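Local coordinates for Serine/threonine-protein kinase Tel1 (Chaetomium thermophilum, PDB 6SKY) that acts as an ATP-dependent serine/threonine kinase of the ATM subfamily and probably switches on checkpoint signalling when DNA is damaged, at residues A[1805-1810]-A[1864-1869]; A[1855-1858]-A[1862-1865]; A[2679-2684]-A[2725-2730]. All coordinates share one frame; numbering follows the deposited sequence.

Contact 1: residues A[1805-1810]-A[1864-1869]; sequences VLAYQL and AHWLDV
Leu-1806 and Ala-1807, in the last turn of helix 1793-1808, meet Trp-1866 and Leu-1867 of the loop before helix 1871-1880 in a buried contact made by apolar side chains, in the helical region ahead of the kinase domain. The indole does most of the work, and it is the six-membered part of its ring system that reaches the helix. Its CE3 lies 3.9 Å from CB of Leu-1806. The next two carbons run on to Ala-1807, where CZ3 comes within 3.8 Å of the backbone N and CH2 within 4.0 Å of CB. The ring meets both residues obliquely. Alanine suits this place because its single methyl lets the broad indole come close to the helix backbone. Leu-1806 extends past the indole, its chi2 near 177° carrying CD1 to 3.8 Å from CD2 of Leu-1867. The two leucine side chains cross at about a right angle, and the same CD1 also rests near the carbonyl O of Trp-1866, 3.9 Å away. The one polar atom of the indole, NE1, is satisfied outside the contact by a hydrogen bond to O of Gln-1852, which helps fix the rotation of the ring. His-1803 also meets the indole edge-to-face. Leu-1849 of helix 1836-1849 touches both leucines, while helix 1815-1827 packs against them through Lys-1817 on Leu-1806 and through Leu-1820 and Leu-1824 on Leu-1867.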
loop_
_atom_site.group_PDB
_atom_site.type_symbol
_atom_site.label_atom_id
_atom_site.label_comp_id
_atom_site.label_asym_id
_atom_site.label_seq_id
_atom_site.Cartn_x
_atom_site.Cartn_y
_atom_site.Cartn_z
ATOM N N VAL A 1805 -58.699 14.311 20.933
ATOM C CA VAL A 1805 -59.490 15.328 20.249
ATOM C C VAL A 1805 -59.572 15.037 18.756
ATOM O O VAL A 1805 -60.656 15.095 18.153
ATOM C CB VAL A 1805 -58.907 16.721 20.518
ATOM C CG1 VAL A 1805 -59.566 17.736 19.631
ATOM C CG2 VAL A 1805 -59.101 17.078 21.957
ATOM N N LEU A 1806 -58.431 14.741 18.126
ATOM C CA LEU A 1806 -58.432 14.495 16.690
ATOM C C LEU A 1806 -59.264 13.273 16.343
ATOM O O LEU A 1806 -59.944 13.253 15.315
ATOM C CB LEU A 1806 -57.007 14.322 16.182
ATOM C CG LEU A 1806 -56.079 15.527 16.171
ATOM C CD1 LEU A 1806 -54.727 15.100 15.696
ATOM C CD2 LEU A 1806 -56.614 16.589 15.280
ATOM N N ALA A 1807 -59.226 12.244 17.183
ATOM C CA ALA A 1807 -60.007 11.048 16.919
ATOM C C ALA A 1807 -61.485 11.285 17.156
ATOM O O ALA A 1807 -62.321 10.682 16.480
ATOM C CB ALA A 1807 -59.519 9.900 17.792
ATOM N N TYR A 1808 -61.827 12.142 18.117
ATOM C CA TYR A 1808 -63.227 12.457 18.361
ATOM C C TYR A 1808 -63.835 13.185 17.181
ATOM O O TYR A 1808 -64.851 12.751 16.629
ATOM C CB TYR A 1808 -63.357 13.298 19.622
ATOM C CG TYR A 1808 -64.743 13.826 19.864
ATOM C CD1 TYR A 1808 -65.773 12.976 20.213
ATOM C CD2 TYR A 1808 -65.016 15.178 19.761
ATOM C CE1 TYR A 1808 -67.035 13.452 20.439
ATOM C CE2 TYR A 1808 -66.276 15.664 19.986
ATOM C CZ TYR A 1808 -67.280 14.796 20.327
ATOM O OH TYR A 1808 -68.544 15.273 20.553
ATOM N N GLN A 1809 -63.231 14.291 16.768
ATOM C CA GLN A 1809 -63.849 15.056 15.688
ATOM C C GLN A 1809 -63.342 14.624 14.319
ATOM O O GLN A 1809 -62.969 15.442 13.487
ATOM C CB GLN A 1809 -63.637 16.544 15.911
ATOM C CG GLN A 1809 -62.217 16.963 16.043
ATOM C CD GLN A 1809 -62.098 18.346 16.601
ATOM O OE1 GLN A 1809 -61.348 19.166 16.094
ATOM N NE2 GLN A 1809 -62.839 18.618 17.658
ATOM N N LEU A 1810 -63.372 13.317 14.059
ATOM C CA LEU A 1810 -62.882 12.801 12.785
ATOM C C LEU A 1810 -63.927 12.951 11.692
ATOM O O LEU A 1810 -63.619 13.403 10.586
ATOM C CB LEU A 1810 -62.479 11.333 12.925
ATOM C CG LEU A 1810 -61.015 10.950 12.712
ATOM C CD1 LEU A 1810 -60.906 9.465 12.604
ATOM C CD2 LEU A 1810 -60.447 11.592 11.485
ATOM N N ALA A 1864 -50.689 9.517 7.952
ATOM C CA ALA A 1864 -50.230 10.853 7.623
ATOM C C ALA A 1864 -51.367 11.844 7.533
ATOM O O ALA A 1864 -51.139 12.996 7.156
ATOM C CB ALA A 1864 -49.463 10.839 6.304
ATOM N N HIS A 1865 -52.583 11.422 7.861
ATOM C CA HIS A 1865 -53.751 12.280 7.777
ATOM C C HIS A 1865 -54.265 12.726 9.134
ATOM O O HIS A 1865 -55.277 13.427 9.188
ATOM C CB HIS A 1865 -54.869 11.572 7.016
ATOM C CG HIS A 1865 -54.529 11.273 5.592
ATOM N ND1 HIS A 1865 -55.334 10.508 4.779
ATOM C CD2 HIS A 1865 -53.469 11.637 4.836
ATOM C CE1 HIS A 1865 -54.784 10.412 3.583
ATOM N NE2 HIS A 1865 -53.649 11.087 3.592
ATOM N N TRP A 1866 -53.618 12.329 10.229
ATOM C CA TRP A 1866 -53.971 12.885 11.528
ATOM C C TRP A 1866 -53.801 14.396 11.517
ATOM O O TRP A 1866 -54.737 15.143 11.806
ATOM C CB TRP A 1866 -53.118 12.254 12.622
ATOM C CG TRP A 1866 -53.544 10.898 13.038
ATOM C CD1 TRP A 1866 -52.830 9.755 12.929
ATOM C CD2 TRP A 1866 -54.775 10.542 13.658
ATOM N NE1 TRP A 1866 -53.537 8.704 13.435
ATOM C CE2 TRP A 1866 -54.739 9.163 13.890
ATOM C CE3 TRP A 1866 -55.908 11.256 14.038
ATOM C CZ2 TRP A 1866 -55.791 8.484 14.477
ATOM C CZ3 TRP A 1866 -56.942 10.581 14.615
ATOM C CH2 TRP A 1866 -56.882 9.211 14.831
ATOM N N LEU A 1867 -52.613 14.857 11.172
ATOM C CA LEU A 1867 -52.321 16.254 10.907
ATOM C C LEU A 1867 -51.860 16.367 9.461
ATOM O O LEU A 1867 -51.912 15.405 8.699
ATOM C CB LEU A 1867 -51.272 16.784 11.880
ATOM C CG LEU A 1867 -51.647 16.743 13.354
ATOM C CD1 LEU A 1867 -50.494 17.199 14.199
ATOM C CD2 LEU A 1867 -52.840 17.617 13.599
ATOM N N ASP A 1868 -51.410 17.553 9.074
ATOM C CA ASP A 1868 -50.834 17.770 7.749
ATOM C C ASP A 1868 -49.478 18.417 7.971
ATOM O O ASP A 1868 -49.361 19.641 8.043
ATOM C CB ASP A 1868 -51.738 18.614 6.872
ATOM C CG ASP A 1868 -52.744 17.779 6.108
ATOM O OD1 ASP A 1868 -53.514 17.037 6.750
ATOM O OD2 ASP A 1868 -52.766 17.859 4.864
ATOM N N VAL A 1869 -48.458 17.586 8.082
ATOM C CA VAL A 1869 -47.119 18.029 8.428
ATOM C C VAL A 1869 -46.279 18.093 7.167
ATOM O O VAL A 1869 -46.334 17.195 6.321
ATOM C CB VAL A 1869 -46.485 17.093 9.469
ATOM C CG1 VAL A 1869 -45.221 17.689 10.005
ATOM C CG2 VAL A 1869 -47.455 16.834 10.582
#

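Contact 2: residues A[1855-1858]-A[1862-1865]; sequences PGES and DRAH
Glu-1857 and Arg-1863 lay their flat ends almost in one plane, carboxylate and guanidinium only 4° apart, although the two side chains cross at a slant. OE1 of Glu-1857 sits at the edge of the guanidinium, 3.6 Å from NH1 and equally far from NE of Arg-1863, so the salt bridge is a long one. The arginine is extended from CG to NE and its stem lies beside the carboxylate, OE2 of Glu-1857 being 3.6 Å from CG of Arg-1863. With chi1 at 71°, CG of Glu-1857 stands between the backbone N and the carbonyl carbon, and the extended chain beyond it carries the acid across to the arginine. Asp-1862 turns instead to Ser-1858, whose OG gives a weak hydrogen bond of 3.4 Å to its OD1. The stronger partner of OD1 is the backbone N of Ser-1859, in the short link between the segments. OE2 of Glu-1857 and OD1 of Asp-1862 are 4.5 Å apart, like charges whose repulsion Arg-1863 probably eases. The short aspartate suits its place because its carboxylate can reach both the Ser-1858 hydroxyl and the Ser-1859 N-H. Backbone N of His-1865 returns to O of Asp-1862 at 2.9 Å, closing a beta turn. The whole is a compact surface loop between helices 1836-1849 and 1871-1880, held by side-chain-to-main-chain bonding, a long salt bridge and this turn.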
loop_
_atom_site.group_PDB
_atom_site.type_symbol
_atom_site.label_atom_id
_atom_site.label_comp_id
_atom_site.label_asym_id
_atom_site.label_seq_id
_atom_site.Cartn_x
_atom_site.Cartn_y
_atom_site.Cartn_z
ATOM N N PRO A 1855 -59.258 5.203 12.015
ATOM C CA PRO A 1855 -60.427 4.371 11.708
ATOM C C PRO A 1855 -60.768 4.423 10.227
ATOM O O PRO A 1855 -60.882 5.497 9.633
ATOM C CB PRO A 1855 -61.532 4.991 12.566
ATOM C CG PRO A 1855 -60.804 5.685 13.661
ATOM C CD PRO A 1855 -59.559 6.210 13.042
ATOM N N GLY A 1856 -60.924 3.246 9.629
ATOM C CA GLY A 1856 -61.201 3.153 8.212
ATOM C C GLY A 1856 -59.986 3.446 7.360
ATOM O O GLY A 1856 -60.027 4.313 6.484
ATOM N N GLU A 1857 -58.892 2.737 7.616
ATOM C CA GLU A 1857 -57.658 2.909 6.869
ATOM C C GLU A 1857 -57.291 1.607 6.180
ATOM O O GLU A 1857 -57.632 0.517 6.646
ATOM C CB GLU A 1857 -56.502 3.347 7.769
ATOM C CG GLU A 1857 -56.001 2.264 8.700
ATOM C CD GLU A 1857 -54.717 2.651 9.391
ATOM O OE1 GLU A 1857 -54.198 1.841 10.182
ATOM O OE2 GLU A 1857 -54.225 3.766 9.139
ATOM N N SER A 1858 -56.599 1.736 5.055
ATOM C CA SER A 1858 -56.124 0.584 4.307
ATOM C C SER A 1858 -54.713 0.191 4.706
ATOM O O SER A 1858 -54.426 -0.994 4.893
ATOM C CB SER A 1858 -56.169 0.891 2.814
ATOM O OG SER A 1858 -55.628 2.175 2.562
ATOM N N ASP A 1862 -51.803 6.039 5.623
ATOM C CA ASP A 1862 -52.885 6.970 5.895
ATOM C C ASP A 1862 -52.757 7.640 7.249
ATOM O O ASP A 1862 -53.416 8.654 7.480
ATOM C CB ASP A 1862 -54.232 6.259 5.821
ATOM C CG ASP A 1862 -54.354 5.389 4.600
ATOM O OD1 ASP A 1862 -53.988 4.203 4.689
ATOM O OD2 ASP A 1862 -54.799 5.884 3.546
ATOM N N ARG A 1863 -51.916 7.119 8.137
ATOM C CA ARG A 1863 -51.665 7.808 9.392
ATOM C C ARG A 1863 -50.943 9.124 9.192
ATOM O O ARG A 1863 -50.597 9.774 10.179
ATOM C CB ARG A 1863 -50.866 6.916 10.335
ATOM C CG ARG A 1863 -51.580 5.655 10.693
ATOM C CD ARG A 1863 -50.737 4.764 11.544
ATOM N NE ARG A 1863 -51.369 3.468 11.709
ATOM C CZ ARG A 1863 -50.876 2.486 12.445
ATOM N NH1 ARG A 1863 -51.520 1.340 12.537
ATOM N NH2 ARG A 1863 -49.744 2.653 13.093
ATOM N N ALA A 1864 -50.689 9.517 7.952
ATOM C CA ALA A 1864 -50.230 10.853 7.623
ATOM C C ALA A 1864 -51.367 11.844 7.533
ATOM O O ALA A 1864 -51.139 12.996 7.156
ATOM C CB ALA A 1864 -49.463 10.839 6.304
ATOM N N HIS A 1865 -52.583 11.422 7.861
ATOM C CA HIS A 1865 -53.751 12.280 7.777
ATOM C C HIS A 1865 -54.265 12.726 9.134
ATOM O O HIS A 1865 -55.277 13.427 9.188
ATOM C CB HIS A 1865 -54.869 11.572 7.016
ATOM C CG HIS A 1865 -54.529 11.273 5.592
ATOM N ND1 HIS A 1865 -55.334 10.508 4.779
ATOM C CD2 HIS A 1865 -53.469 11.637 4.836
ATOM C CE1 HIS A 1865 -54.784 10.412 3.583
ATOM N NE2 HIS A 1865 -53.649 11.087 3.592
#

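Contact 3: residues A[2679-2684]-A[2725-2730]; sequences ERYYPK and FMEYFP
In the PI3/PI4-kinase domain, the C-terminal end of helix 2670-2681 meets the segment 2725-2730: Arg-2680 and Tyr-2681 both address the carboxylate of Glu-2727. The tyrosine OH is modelled as donating a hydrogen bond to OE1 of Glu-2727, at a separation too short to be trusted. OE1 lies at the edge of the phenol ring, near its plane, while ring and carboxylate planes are turned 49° apart. The other oxygen, OE2, is 3.8 Å from NH1 of Arg-2680. This is a long salt bridge of charges alone, for the oxygen stands well out of the guanidinium plane and no N-H points at it. Arg-2680 bends at chi3, 66°, after its CG has passed over the centre of the Tyr-2681 ring, which brings the positive charge alongside the phenol, near the same acid. The long tyrosine and the extended glutamate suit their places because together they span the 12.2 Å between the CA atoms of Tyr-2681 and Glu-2727. Tyr-2723 of helix 2722-2726 stacks on Tyr-2681. Ser-1859 and Ile-1860, from the loop between helices 1836-1849 and 1871-1880, touch Tyr-2681 and Glu-2727 respectively, and Met-2726 packs against helix 1884-1898.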
loop_
_atom_site.group_PDB
_atom_site.type_symbol
_atom_site.label_atom_id
_atom_site.label_comp_id
_atom_site.label_asym_id
_atom_site.label_seq_id
_atom_site.Cartn_x
_atom_site.Cartn_y
_atom_site.Cartn_z
ATOM N N GLU A 2679 -50.337 -4.852 -3.236
ATOM C CA GLU A 2679 -51.697 -4.431 -3.512
ATOM C C GLU A 2679 -52.299 -3.614 -2.385
ATOM O O GLU A 2679 -53.277 -2.899 -2.614
ATOM C CB GLU A 2679 -52.581 -5.642 -3.779
ATOM C CG GLU A 2679 -52.743 -6.536 -2.591
ATOM C CD GLU A 2679 -53.668 -7.688 -2.871
ATOM O OE1 GLU A 2679 -54.211 -7.739 -3.992
ATOM O OE2 GLU A 2679 -53.856 -8.538 -1.977
ATOM N N ARG A 2680 -51.748 -3.703 -1.178
ATOM C CA ARG A 2680 -52.225 -2.847 -0.102
ATOM C C ARG A 2680 -51.764 -1.410 -0.292
ATOM O O ARG A 2680 -52.520 -0.474 -0.020
ATOM C CB ARG A 2680 -51.757 -3.397 1.236
ATOM C CG ARG A 2680 -51.858 -2.433 2.365
ATOM C CD ARG A 2680 -51.726 -3.128 3.684
ATOM N NE ARG A 2680 -50.403 -3.692 3.885
ATOM C CZ ARG A 2680 -50.153 -4.989 3.968
ATOM N NH1 ARG A 2680 -48.921 -5.415 4.164
ATOM N NH2 ARG A 2680 -51.140 -5.861 3.863
ATOM N N TYR A 2681 -50.542 -1.203 -0.773
ATOM C CA TYR A 2681 -50.030 0.154 -0.893
ATOM C C TYR A 2681 -50.192 0.759 -2.275
ATOM O O TYR A 2681 -50.126 1.983 -2.399
ATOM C CB TYR A 2681 -48.555 0.207 -0.497
ATOM C CG TYR A 2681 -48.335 -0.123 0.947
ATOM C CD1 TYR A 2681 -48.616 0.794 1.933
ATOM C CD2 TYR A 2681 -47.861 -1.354 1.326
ATOM C CE1 TYR A 2681 -48.426 0.493 3.243
ATOM C CE2 TYR A 2681 -47.672 -1.659 2.634
ATOM C CZ TYR A 2681 -47.962 -0.737 3.590
ATOM O OH TYR A 2681 -47.771 -1.046 4.911
ATOM N N TYR A 2682 -50.401 -0.046 -3.310
ATOM C CA TYR A 2682 -50.618 0.455 -4.667
ATOM C C TYR A 2682 -51.776 -0.297 -5.295
ATOM O O TYR A 2682 -51.580 -1.240 -6.066
ATOM C CB TYR A 2682 -49.361 0.307 -5.519
ATOM C CG TYR A 2682 -48.197 1.127 -5.056
ATOM C CD1 TYR A 2682 -48.074 2.447 -5.421
ATOM C CD2 TYR A 2682 -47.207 0.575 -4.268
ATOM C CE1 TYR A 2682 -47.010 3.195 -5.005
ATOM C CE2 TYR A 2682 -46.142 1.316 -3.850
ATOM C CZ TYR A 2682 -46.050 2.625 -4.222
ATOM O OH TYR A 2682 -44.983 3.375 -3.810
ATOM N N PRO A 2683 -53.014 0.101 -4.992
ATOM C CA PRO A 2683 -54.170 -0.627 -5.527
ATOM C C PRO A 2683 -54.367 -0.479 -7.028
ATOM O O PRO A 2683 -55.185 -1.210 -7.593
ATOM C CB PRO A 2683 -55.348 -0.021 -4.758
ATOM C CG PRO A 2683 -54.743 0.609 -3.569
ATOM C CD PRO A 2683 -53.422 1.111 -4.009
ATOM N N LYS A 2684 -53.656 0.424 -7.692
ATOM C CA LYS A 2684 -53.769 0.587 -9.133
ATOM C C LYS A 2684 -52.699 -0.166 -9.908
ATOM O O LYS A 2684 -52.721 -0.146 -11.140
ATOM C CB LYS A 2684 -53.707 2.068 -9.503
ATOM C CG LYS A 2684 -54.865 2.886 -8.985
ATOM C CD LYS A 2684 -54.749 4.329 -9.430
ATOM C CE LYS A 2684 -55.895 5.159 -8.888
ATOM N NZ LYS A 2684 -55.912 6.533 -9.464
ATOM N N PHE A 2725 -40.437 -2.116 7.564
ATOM C CA PHE A 2725 -39.847 -1.565 8.765
ATOM C C PHE A 2725 -40.707 -0.493 9.388
ATOM O O PHE A 2725 -40.645 -0.296 10.600
ATOM C CB PHE A 2725 -38.459 -1.015 8.450
ATOM C CG PHE A 2725 -37.535 -2.041 7.906
ATOM C CD1 PHE A 2725 -36.874 -2.896 8.749
ATOM C CD2 PHE A 2725 -37.368 -2.191 6.553
ATOM C CE1 PHE A 2725 -36.058 -3.856 8.257
ATOM C CE2 PHE A 2725 -36.549 -3.155 6.062
ATOM C CZ PHE A 2725 -35.893 -3.981 6.916
ATOM N N MET A 2726 -41.524 0.190 8.602
ATOM C CA MET A 2726 -42.371 1.226 9.162
ATOM C C MET A 2726 -43.608 0.669 9.832
ATOM O O MET A 2726 -44.276 1.399 10.564
ATOM C CB MET A 2726 -42.777 2.215 8.076
ATOM C CG MET A 2726 -41.712 3.214 7.745
ATOM S SD MET A 2726 -42.092 4.136 6.259
ATOM C CE MET A 2726 -40.566 5.037 6.036
ATOM N N GLU A 2727 -43.925 -0.599 9.620
ATOM C CA GLU A 2727 -45.102 -1.188 10.216
ATOM C C GLU A 2727 -44.786 -2.312 11.178
ATOM O O GLU A 2727 -45.709 -2.877 11.765
ATOM C CB GLU A 2727 -46.055 -1.689 9.130
ATOM C CG GLU A 2727 -45.702 -3.008 8.551
ATOM C CD GLU A 2727 -46.590 -3.368 7.392
ATOM O OE1 GLU A 2727 -46.795 -2.510 6.511
ATOM O OE2 GLU A 2727 -47.093 -4.505 7.366
ATOM N N TYR A 2728 -43.520 -2.656 11.362
ATOM C CA TYR A 2728 -43.124 -3.528 12.451
ATOM C C TYR A 2728 -42.300 -2.815 13.501
ATOM O O TYR A 2728 -42.194 -3.317 14.619
ATOM C CB TYR A 2728 -42.331 -4.730 11.925
ATOM C CG TYR A 2728 -43.187 -5.793 11.298
ATOM C CD1 TYR A 2728 -43.794 -6.760 12.071
ATOM C CD2 TYR A 2728 -43.395 -5.827 9.938
ATOM C CE1 TYR A 2728 -44.577 -7.724 11.508
ATOM C CE2 TYR A 2728 -44.178 -6.785 9.367
ATOM C CZ TYR A 2728 -44.766 -7.732 10.155
ATOM O OH TYR A 2728 -45.549 -8.699 9.582
ATOM N N PHE A 2729 -41.733 -1.657 13.174
ATOM C CA PHE A 2729 -40.931 -0.875 14.110
ATOM C C PHE A 2729 -41.290 0.591 13.933
ATOM O O PHE A 2729 -40.695 1.294 13.113
ATOM C CB PHE A 2729 -39.437 -1.103 13.888
ATOM C CG PHE A 2729 -39.074 -2.523 13.571
ATOM C CD1 PHE A 2729 -38.998 -3.473 14.562
ATOM C CD2 PHE A 2729 -38.802 -2.906 12.278
ATOM C CE1 PHE A 2729 -38.668 -4.770 14.260
ATOM C CE2 PHE A 2729 -38.476 -4.205 11.981
ATOM C CZ PHE A 2729 -38.410 -5.130 12.969
ATOM N N PRO A 2730 -42.273 1.093 14.686
ATOM C CA PRO A 2730 -42.651 2.505 14.555
ATOM C C PRO A 2730 -41.790 3.471 15.356
ATOM O O PRO A 2730 -41.879 4.682 15.123
ATOM C CB PRO A 2730 -44.098 2.521 15.058
ATOM C CG PRO A 2730 -44.504 1.091 15.153
ATOM C CD PRO A 2730 -43.273 0.346 15.456
#

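How the contacts relate
Contacts 1 and 2 are neighbours, their centres about 10 Å apart: both use the loop between helices 1836-1849 and 1871-1880, they share Ala-1864 and His-1865, and Leu-1810 packs on Pro-1855. Contact 1 buries the end of that loop against helix 1793-1808, while contact 2 folds its earlier part, at the surface. Contact 3 comes far later in the sequence, in the kinase domain, yet its centre is about 12 Å from that of contact 2, with Ser-1858 touching Arg-2680; contact 1 lies about 20 Å from contact 3, centre to centre. The three thus form a path from the helices around 1793-1849, through one loop, to the kinase domain, away from the nucleotide site.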